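Local coordinates for protein lipase (Pelosinus fermentans, PDB 5AH0) that hydrolyses ester bonds as a zinc-binding lipase of the alpha/beta-hydrolase clan, and also breaks down the polyester poly(butylene adipate-co-terephthalate), at residues K180-V183 and A184-S188; R245-N248 and Q249-A253; S140-S143 and S144-G148; T190-G193 and E194-Y198. One frame throughout, in Å; residues are numbered along the deposited sequence.

Contact 1 (K180-V183 and A184-S188)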
loop_
_atom_site.group_PDB
_atom_site.type_symbol
_atom_site.label_atom_id
_atom_site.label_comp_id
_atom_site.label_asym_id
_atom_site.label_seq_id
_atom_site.Cartn_x
_atom_site.Cartn_y
_atom_site.Cartn_z
ATOM N N LYS A 180 13.399 3.729 -9.496
ATOM C CA LYS A 180 14.728 4.315 -9.443
ATOM C C LYS A 180 14.667 5.802 -9.118
ATOM O O LYS A 180 15.375 6.281 -8.228
ATOM C CB LYS A 180 15.451 4.107 -10.768
ATOM C CG LYS A 180 15.908 2.677 -11.009
ATOM C CD LYS A 180 16.117 2.428 -12.495
ATOM C CE LYS A 180 17.032 1.241 -12.711
ATOM N NZ LYS A 180 17.101 0.838 -14.131
ATOM N N ASN A 181 13.790 6.531 -9.801
ATOM C CA ASN A 181 13.718 7.969 -9.595
ATOM C C ASN A 181 13.162 8.352 -8.229
ATOM O O ASN A 181 13.554 9.370 -7.665
ATOM C CB ASN A 181 12.887 8.615 -10.690
ATOM C CG ASN A 181 13.680 8.830 -11.954
ATOM O OD1 ASN A 181 14.510 9.743 -12.031
ATOM N ND2 ASN A 181 13.439 7.986 -12.958
ATOM N N LEU A 182 12.274 7.537 -7.670
ATOM C CA LEU A 182 11.778 7.837 -6.332
ATOM C C LEU A 182 12.902 7.740 -5.300
ATOM O O LEU A 182 13.019 8.593 -4.432
ATOM C CB LEU A 182 10.633 6.909 -5.938
ATOM C CG LEU A 182 10.137 7.275 -4.536
ATOM C CD1 LEU A 182 8.701 7.700 -4.548
ATOM C CD2 LEU A 182 10.356 6.136 -3.551
ATOM N N VAL A 183 13.727 6.703 -5.383
ATOM C CA VAL A 183 14.854 6.588 -4.463
ATOM C C VAL A 183 15.806 7.751 -4.654
ATOM O O VAL A 183 16.218 8.393 -3.695
ATOM C CB VAL A 183 15.634 5.279 -4.651
ATOM C CG1 VAL A 183 16.809 5.212 -3.669
ATOM C CG2 VAL A 183 14.720 4.103 -4.457
ATOM N N ALA A 184 16.135 8.027 -5.909
ATOM C CA ALA A 184 17.027 9.123 -6.234
ATOM C C ALA A 184 16.451 10.430 -5.732
ATOM O O ALA A 184 17.173 11.275 -5.201
ATOM C CB ALA A 184 17.257 9.187 -7.724
ATOM N N SER A 185 15.136 10.573 -5.860
ATOM C CA SER A 185 14.461 11.782 -5.410
ATOM C C SER A 185 14.563 11.962 -3.903
ATOM O O SER A 185 14.832 13.059 -3.427
ATOM C CB SER A 185 12.990 11.765 -5.811
ATOM O OG SER A 185 12.333 12.938 -5.350
ATOM N N LEU A 186 14.338 10.885 -3.153
ATOM C CA LEU A 186 14.417 10.947 -1.697
ATOM C C LEU A 186 15.816 11.341 -1.221
ATOM O O LEU A 186 15.969 12.172 -0.324
ATOM C CB LEU A 186 14.026 9.606 -1.091
ATOM C CG LEU A 186 12.581 9.150 -1.281
ATOM C CD1 LEU A 186 12.379 7.805 -0.582
ATOM C CD2 LEU A 186 11.592 10.191 -0.779
ATOM N N ALA A 187 16.832 10.748 -1.841
ATOM C CA ALA A 187 18.221 11.029 -1.493
ATOM C C ALA A 187 18.554 12.498 -1.701
ATOM O O ALA A 187 19.274 13.083 -0.904
ATOM C CB ALA A 187 19.169 10.151 -2.298
ATOM N N SER A 188 18.036 13.094 -2.768
ATOM C CA SER A 188 18.304 14.505 -3.023
ATOM C C SER A 188 17.563 15.401 -2.045
ATOM O O SER A 188 18.155 16.273 -1.414
ATOM C CB SER A 188 17.913 14.882 -4.449
ATOM O OG SER A 188 17.902 16.293 -4.600
#
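Val-183 and Ala-184 sit at the middle of a regular alpha-helix, the long helix 173-190 of this alpha/beta-hydrolase lipase. The contact is one turn meeting the next. Four backbone hydrogen bonds of the i to i+4 kind run in sequence. Ala-184 N donates to Lys-180 O at 3.0 Å, with a nearly straight N-H...O angle of 169°. Ser-185 N reaches Asn-181 O at 2.7 Å, with a more bent angle of 145°. Leu-186 N bonds to Leu-182 O at 2.9 Å, and Ala-187 N to Val-183 O at 3.1 Å.

The methyl group of Ala-184 lies over the turn before it, with CB 3.5 Å from Lys-180 O. Val-183 has CG1 anti to the backbone N (chi1 180°), beside its own carbonyl carbon. There CG1 stays near Ala-184 N, while the side chain as a whole heads away and touches Leu-215 of helix 215-223. Leu-182 touches Met-13 in a loop.

Two polar side chains on the buried side find partners in other parts of the chain. Asn-181 ND2 donates to Asp-177 O, one turn back on the same helix. Ser-185 OG is bonded to Pro-278 O, which ties the helix to a loop.

Leu-182 and Leu-186, one turn apart, form the apolar side-chain contact between the two turns. Their chains cross obliquely. Leu-186 has CG beside its backbone N, 3.2 Å from Leu-182 O. Beyond that carbonyl the two leucines meet methyl to methyl, Leu-182 CD2 lying 4.0 Å from Leu-186 CD1.

Contact 2 (R245-N248 and Q249-A253)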
loop_
_atom_site.group_PDB
_atom_site.type_symbol
_atom_site.label_atom_id
_atom_site.label_comp_id
_atom_site.label_asym_id
_atom_site.label_seq_id
_atom_site.Cartn_x
_atom_site.Cartn_y
_atom_site.Cartn_z
ATOM N N ARG A 245 -6.909 -7.003 -11.531
ATOM C CA ARG A 245 -8.043 -7.748 -12.025
ATOM C C ARG A 245 -8.092 -9.108 -11.364
ATOM O O ARG A 245 -9.113 -9.509 -10.802
ATOM C CB ARG A 245 -7.916 -7.885 -13.537
ATOM C CG ARG A 245 -9.206 -8.025 -14.247
ATOM C CD ARG A 245 -9.058 -7.830 -15.739
ATOM N NE ARG A 245 -7.986 -8.613 -16.343
ATOM C CZ ARG A 245 -7.886 -8.813 -17.651
ATOM N NH1 ARG A 245 -8.804 -8.305 -18.461
ATOM N NH2 ARG A 245 -6.885 -9.528 -18.149
ATOM N N VAL A 246 -6.960 -9.803 -11.424
ATOM C CA VAL A 246 -6.823 -11.136 -10.859
ATOM C C VAL A 246 -7.082 -11.118 -9.359
ATOM O O VAL A 246 -7.834 -11.951 -8.834
ATOM C CB VAL A 246 -5.422 -11.716 -11.141
ATOM C CG1 VAL A 246 -5.224 -13.036 -10.404
ATOM C CG2 VAL A 246 -5.223 -11.902 -12.636
ATOM N N LEU A 247 -6.450 -10.174 -8.668
ATOM C CA LEU A 247 -6.628 -10.044 -7.224
ATOM C C LEU A 247 -8.104 -9.831 -6.878
ATOM O O LEU A 247 -8.613 -10.390 -5.907
ATOM C CB LEU A 247 -5.777 -8.889 -6.683
ATOM C CG LEU A 247 -5.582 -8.775 -5.171
ATOM C CD1 LEU A 247 -4.611 -9.832 -4.706
ATOM C CD2 LEU A 247 -5.080 -7.384 -4.793
ATOM N N ASN A 248 -8.784 -9.037 -7.697
ATOM C CA ASN A 248 -10.182 -8.690 -7.475
ATOM C C ASN A 248 -11.125 -9.882 -7.477
ATOM O O ASN A 248 -12.189 -9.832 -6.867
ATOM C CB ASN A 248 -10.643 -7.694 -8.540
ATOM C CG ASN A 248 -10.134 -6.295 -8.285
ATOM O OD1 ASN A 248 -9.337 -6.073 -7.374
ATOM N ND2 ASN A 248 -10.575 -5.342 -9.103
ATOM N N GLN A 249 -10.739 -10.950 -8.164
ATOM C CA GLN A 249 -11.590 -12.123 -8.274
ATOM C C GLN A 249 -11.777 -12.815 -6.938
ATOM O O GLN A 249 -12.840 -13.369 -6.668
ATOM C CB GLN A 249 -11.024 -13.107 -9.293
ATOM C CG GLN A 249 -11.551 -12.897 -10.704
ATOM C CD GLN A 249 -10.934 -13.857 -11.703
ATOM O OE1 GLN A 249 -9.727 -14.105 -11.673
ATOM N NE2 GLN A 249 -11.759 -14.400 -12.599
ATOM N N TRP A 250 -10.745 -12.787 -6.098
ATOM C CA TRP A 250 -10.768 -13.565 -4.862
ATOM C C TRP A 250 -10.614 -12.732 -3.581
ATOM O O TRP A 250 -10.764 -13.260 -2.474
ATOM C CB TRP A 250 -9.683 -14.642 -4.911
ATOM C CG TRP A 250 -8.291 -14.116 -4.749
ATOM C CD1 TRP A 250 -7.499 -13.577 -5.717
ATOM C CD2 TRP A 250 -7.522 -14.099 -3.541
ATOM N NE1 TRP A 250 -6.284 -13.216 -5.186
ATOM C CE2 TRP A 250 -6.273 -13.523 -3.851
ATOM C CE3 TRP A 250 -7.771 -14.512 -2.227
ATOM C CZ2 TRP A 250 -5.271 -13.349 -2.892
ATOM C CZ3 TRP A 250 -6.774 -14.337 -1.273
ATOM C CH2 TRP A 250 -5.538 -13.761 -1.612
ATOM N N VAL A 251 -10.313 -11.443 -3.723
ATOM C CA VAL A 251 -10.275 -10.551 -2.560
ATOM C C VAL A 251 -11.529 -9.682 -2.543
ATOM O O VAL A 251 -11.636 -8.698 -3.280
ATOM C CB VAL A 251 -9.018 -9.671 -2.549
ATOM C CG1 VAL A 251 -9.033 -8.745 -1.349
ATOM C CG2 VAL A 251 -7.774 -10.540 -2.524
ATOM N N LYS A 252 -12.481 -10.065 -1.700
ATOM C CA LYS A 252 -13.820 -9.501 -1.742
ATOM C C LYS A 252 -14.114 -8.682 -0.502
ATOM O O LYS A 252 -13.477 -8.861 0.536
ATOM C CB LYS A 252 -14.867 -10.612 -1.887
ATOM C CG LYS A 252 -14.649 -11.569 -3.054
ATOM C CD LYS A 252 -15.592 -12.759 -2.923
ATOM C CE LYS A 252 -15.447 -13.768 -4.058
ATOM N NZ LYS A 252 -16.342 -13.428 -5.196
ATOM N N ALA A 253 -15.090 -7.789 -0.611
ATOM C CA ALA A 253 -15.456 -6.943 0.513
ATOM C C ALA A 253 -16.097 -7.798 1.591
ATOM O O ALA A 253 -17.084 -8.482 1.332
ATOM C CB ALA A 253 -16.396 -5.833 0.070
#
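The C-terminal end of helix 241-250 is where Leu-247 meets Trp-250 and Val-251. The helical bonding changes here. Gln-249 N donates to Val-246 O at 3.1 Å, a three-residue spacing, and only weakly to Arg-245 O. Leu-247 O then takes two bonds. Trp-250 N donates to Leu-247 O at 3.2 Å, from above the carbonyl plane, and Val-251 N donates to the same Leu-247 O at 3.0 Å, nearly along the C=O axis.

Trp-250 CG stands between its backbone N and carbonyl carbon (chi1 73°). This turns the indole back along the helix. Trp-250 CD1 lies 3.5 Å from Val-246 O, which is near the ring plane. Val-251 CG2 rests on one face of the ring, over its centre. Val-251 CG2 is also 3.9 Å from Leu-247 CG. Leu-247 CD1 reaches the indole at Trp-250 NE1, 3.8 Å away, so leucine, valine and tryptophan pack together.

Asn-248 is buried and turned to other parts of the chain, with ND2 bonded to Ile-328 O and His-163 O and OD1 to Arg-121 NH2. Leu-247 and Val-251 both touch Thr-122 of helix 116-129. Trp-250 lies against Gln-125 of that helix and Trp-55 of helix 54-66.

Contact 3 (S140-S143 and S144-G148)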
loop_
_atom_site.group_PDB
_atom_site.type_symbol
_atom_site.label_atom_id
_atom_site.label_comp_id
_atom_site.label_asym_id
_atom_site.label_seq_id
_atom_site.Cartn_x
_atom_site.Cartn_y
_atom_site.Cartn_z
ATOM N N SER A 140 3.967 -29.450 8.970
ATOM C CA SER A 140 3.444 -29.043 10.252
ATOM C C SER A 140 3.818 -27.593 10.408
ATOM O O SER A 140 4.408 -26.994 9.496
ATOM C CB SER A 140 4.003 -29.882 11.397
ATOM O OG SER A 140 5.391 -29.667 11.559
ATOM N N GLN A 141 3.443 -27.023 11.545
ATOM C CA GLN A 141 3.838 -25.668 11.865
ATOM C C GLN A 141 3.348 -24.695 10.784
ATOM O O GLN A 141 4.145 -23.984 10.176
ATOM C CB GLN A 141 5.359 -25.599 12.015
ATOM C CG GLN A 141 5.830 -24.867 13.245
ATOM C CD GLN A 141 7.332 -24.682 13.267
ATOM O OE1 GLN A 141 7.842 -23.619 12.904
ATOM N NE2 GLN A 141 8.052 -25.724 13.681
ATOM N N LEU A 142 2.042 -24.705 10.521
ATOM C CA LEU A 142 1.416 -23.779 9.572
ATOM C C LEU A 142 1.196 -22.394 10.200
ATOM O O LEU A 142 0.906 -22.294 11.395
ATOM C CB LEU A 142 0.084 -24.353 9.084
ATOM C CG LEU A 142 -0.797 -23.489 8.184
ATOM C CD1 LEU A 142 -0.206 -23.389 6.782
ATOM C CD2 LEU A 142 -2.220 -24.017 8.138
ATOM N N SER A 143 1.326 -21.329 9.402
ATOM C CA SER A 143 1.091 -19.978 9.913
ATOM C C SER A 143 -0.362 -19.736 10.288
ATOM O O SER A 143 -1.271 -20.034 9.512
ATOM C CB SER A 143 1.506 -18.912 8.909
ATOM O OG SER A 143 1.194 -17.628 9.433
ATOM N N SER A 144 -0.561 -19.166 11.474
ATOM C CA SER A 144 -1.891 -18.907 12.012
ATOM C C SER A 144 -2.778 -18.063 11.088
ATOM O O SER A 144 -4.006 -18.172 11.125
ATOM C CB SER A 144 -1.759 -18.216 13.371
ATOM O OG SER A 144 -3.015 -17.797 13.873
ATOM N N LEU A 145 -2.154 -17.242 10.249
ATOM C CA LEU A 145 -2.892 -16.403 9.317
ATOM C C LEU A 145 -3.848 -17.207 8.434
ATOM O O LEU A 145 -4.948 -16.747 8.121
ATOM C CB LEU A 145 -1.928 -15.601 8.439
ATOM C CG LEU A 145 -2.603 -14.684 7.414
ATOM C CD1 LEU A 145 -3.558 -13.700 8.099
ATOM C CD2 LEU A 145 -1.574 -13.951 6.560
ATOM N N PHE A 146 -3.429 -18.408 8.042
ATOM C CA PHE A 146 -4.185 -19.196 7.067
ATOM C C PHE A 146 -5.292 -20.065 7.663
ATOM O O PHE A 146 -5.978 -20.781 6.933
ATOM C CB PHE A 146 -3.226 -20.071 6.257
ATOM C CG PHE A 146 -2.099 -19.303 5.630
ATOM C CD1 PHE A 146 -2.338 -18.433 4.580
ATOM C CD2 PHE A 146 -0.804 -19.445 6.090
ATOM C CE1 PHE A 146 -1.300 -17.707 4.002
ATOM C CE2 PHE A 146 0.238 -18.738 5.513
ATOM C CZ PHE A 146 -0.010 -17.864 4.468
ATOM N N ALA A 147 -5.479 -20.005 8.976
ATOM C CA ALA A 147 -6.571 -20.754 9.602
ATOM C C ALA A 147 -7.927 -20.252 9.108
ATOM O O ALA A 147 -8.701 -21.004 8.504
ATOM C CB ALA A 147 -6.492 -20.656 11.124
ATOM N N GLY A 148 -8.186 -18.969 9.367
ATOM C CA GLY A 148 -9.446 -18.325 9.041
ATOM C C GLY A 148 -10.233 -17.935 10.286
ATOM O O GLY A 148 -9.756 -18.068 11.415
#
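Ser-143 and Phe-146 meet across a short 3-10 turn, residues 144-146, in the loop between helix 132-136 and strand 153-159. Two backbone amides are held by Ser-143. Phe-146 N donates to Ser-143 O at 3.1 Å, with an N-H...O angle of 160°. Leu-145 N makes a weak bond to Ser-143 OG at 3.5 Å. A chi1 of 177° sets the Ser-143 hydroxyl beside the carbonyl carbon, on the side where the Leu-145 amide lies. The next bond of the turn, Ala-147 N to Ser-144 O, is 3.2 Å long.

The van der Waals contacts gather at one side of the Phe-146 ring. Ser-143 CB is 3.6 Å from Phe-146 CE2. Leu-142 CD1 approaches Phe-146 CD2 at 4.0 Å, oblique to the ring, and the two side chains cross at about a right angle. Leu-142 and Phe-146 both also touch Glu-134 of helix 132-136. The Leu-145 side chain touches Leu-126 and Leu-127 of helix 116-129.

Among polar groups outside the turn, Lys-150 NZ bonds to Ser-144 O. The chemistry is thus mixed. One serine serves the turn that follows, its carbonyl making the firm bond and its hydroxyl a weak one, while its CB serves as an apolar surface for the phenyl ring.

Contact 4 (T190-G193 and E194-Y198)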
loop_
_atom_site.group_PDB
_atom_site.type_symbol
_atom_site.label_atom_id
_atom_site.label_comp_id
_atom_site.label_asym_id
_atom_site.label_seq_id
_atom_site.Cartn_x
_atom_site.Cartn_y
_atom_site.Cartn_z
ATOM N N THR A 190 16.270 14.955 0.941
ATOM C CA THR A 190 16.750 14.970 2.317
ATOM C C THR A 190 18.207 15.429 2.416
ATOM O O THR A 190 18.654 15.872 3.468
ATOM C CB THR A 190 16.633 13.586 2.965
ATOM O OG1 THR A 190 17.476 12.656 2.270
ATOM C CG2 THR A 190 15.191 13.109 2.926
ATOM N N GLY A 191 18.955 15.319 1.325
ATOM C CA GLY A 191 20.364 15.655 1.381
ATOM C C GLY A 191 21.198 14.451 1.789
ATOM O O GLY A 191 22.405 14.556 2.019
ATOM N N ALA A 192 20.543 13.303 1.911
ATOM C CA ALA A 192 21.227 12.067 2.281
ATOM C C ALA A 192 22.239 11.617 1.234
ATOM O O ALA A 192 23.262 11.018 1.580
ATOM C CB ALA A 192 20.217 10.958 2.529
ATOM N N GLY A 193 21.952 11.893 -0.039
ATOM C CA GLY A 193 22.810 11.432 -1.114
ATOM C C GLY A 193 22.926 9.918 -1.069
ATOM O O GLY A 193 21.957 9.227 -0.753
ATOM N N GLU A 194 24.121 9.405 -1.342
ATOM C CA GLU A 194 24.368 7.961 -1.361
ATOM C C GLU A 194 24.205 7.285 -0.001
ATOM O O GLU A 194 24.145 6.056 0.078
ATOM C CB GLU A 194 25.777 7.673 -1.890
ATOM C CG GLU A 194 25.893 7.706 -3.404
ATOM C CD GLU A 194 25.272 6.485 -4.074
ATOM O OE1 GLU A 194 25.162 5.428 -3.415
ATOM O OE2 GLU A 194 24.894 6.587 -5.262
ATOM N N LYS A 195 24.139 8.072 1.069
ATOM C CA LYS A 195 24.020 7.489 2.398
ATOM C C LYS A 195 22.573 7.340 2.846
ATOM O O LYS A 195 22.312 7.097 4.018
ATOM C CB LYS A 195 24.813 8.300 3.429
ATOM C CG LYS A 195 26.324 8.156 3.280
ATOM C CD LYS A 195 27.048 8.598 4.548
ATOM C CE LYS A 195 28.537 8.239 4.512
ATOM N NZ LYS A 195 29.226 8.545 5.806
ATOM N N LEU A 196 21.640 7.472 1.908
ATOM C CA LEU A 196 20.219 7.308 2.207
ATOM C C LEU A 196 19.913 5.913 2.744
ATOM O O LEU A 196 20.307 4.908 2.154
ATOM C CB LEU A 196 19.382 7.562 0.954
ATOM C CG LEU A 196 17.869 7.378 1.070
ATOM C CD1 LEU A 196 17.213 8.596 1.727
ATOM C CD2 LEU A 196 17.272 7.150 -0.325
ATOM N N ILE A 197 19.212 5.847 3.865
ATOM C CA ILE A 197 18.789 4.564 4.395
ATOM C C ILE A 197 17.491 4.154 3.710
ATOM O O ILE A 197 16.430 4.726 3.961
ATOM C CB ILE A 197 18.606 4.608 5.911
ATOM C CG1 ILE A 197 19.866 5.185 6.563
ATOM C CG2 ILE A 197 18.280 3.217 6.450
ATOM C CD1 ILE A 197 19.770 5.343 8.060
ATOM N N TYR A 198 17.595 3.198 2.800
ATOM C CA TYR A 198 16.441 2.684 2.085
ATOM C C TYR A 198 16.699 1.230 1.735
ATOM O O TYR A 198 17.787 0.879 1.285
ATOM C CB TYR A 198 16.161 3.511 0.824
ATOM C CG TYR A 198 14.808 3.244 0.200
ATOM C CD1 TYR A 198 14.580 2.088 -0.548
ATOM C CD2 TYR A 198 13.758 4.149 0.344
ATOM C CE1 TYR A 198 13.334 1.835 -1.135
ATOM C CE2 TYR A 198 12.501 3.906 -0.237
ATOM C CZ TYR A 198 12.307 2.746 -0.975
ATOM O OH TYR A 198 11.087 2.493 -1.545
#
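This is a surface contact round the turns that follow helix 173-190, in which Ala-192 packs against Leu-196 in the loop leading to helix 215-223. Ala-192 CB is 3.8 Å from Leu-196 CB. Ala-192 CB also lies 3.9 Å from Leu-196 CD1. A chi1 of 178° places Leu-196 CG beside its carbonyl carbon. This carries Leu-196 CD1 to Ala-192 CB and to within 4.1 Å of Thr-190 OG1.

Thr-190 OG1 accepts from Ala-192 N at 3.2 Å, which makes an ST turn. The same oxygen is hydrogen-bonded to Leu-186 O in the last turns of the helix. Gly-191 leaves the helical conformation with positive phi.

Two backbone bonds then fold the chain back. Lys-195 N donates to Ala-192 O at 3.1 Å, and Leu-196 N to Gly-193 O at 3.2 Å. Gly-193 also has positive phi, a conformation that favours glycine.

The loop lies against two helices. Leu-196 touches Val-183, Leu-186 and Ala-187 of helix 173-190 and Leu-215 of helix 215-223. Glu-194 OE2 bonds to Thr-216 OG1 of helix 215-223.

How the contacts relate
From the N terminus, contact 3 comes first, in the loop between helix 132-136 and strand 153-159. Contact 1 follows within helix 173-190, and contact 4 in the loop just after it. Contact 2 comes last, at the end of helix 241-250. All four are local and in series; none nests or crosses. Contacts 1 and 4 touch, with Ala-187 O 3.1 Å from Gly-193 N in a probable hydrogen bond and Leu-186 CD1 packed on Tyr-198 CE2. The loop thus folds back on its helix. Contacts 2 and 3 do not touch, but both reach helix 116-129. Contacts 1 and 2 lie on opposite sides of the chain's centre, their centres about 32 Å apart.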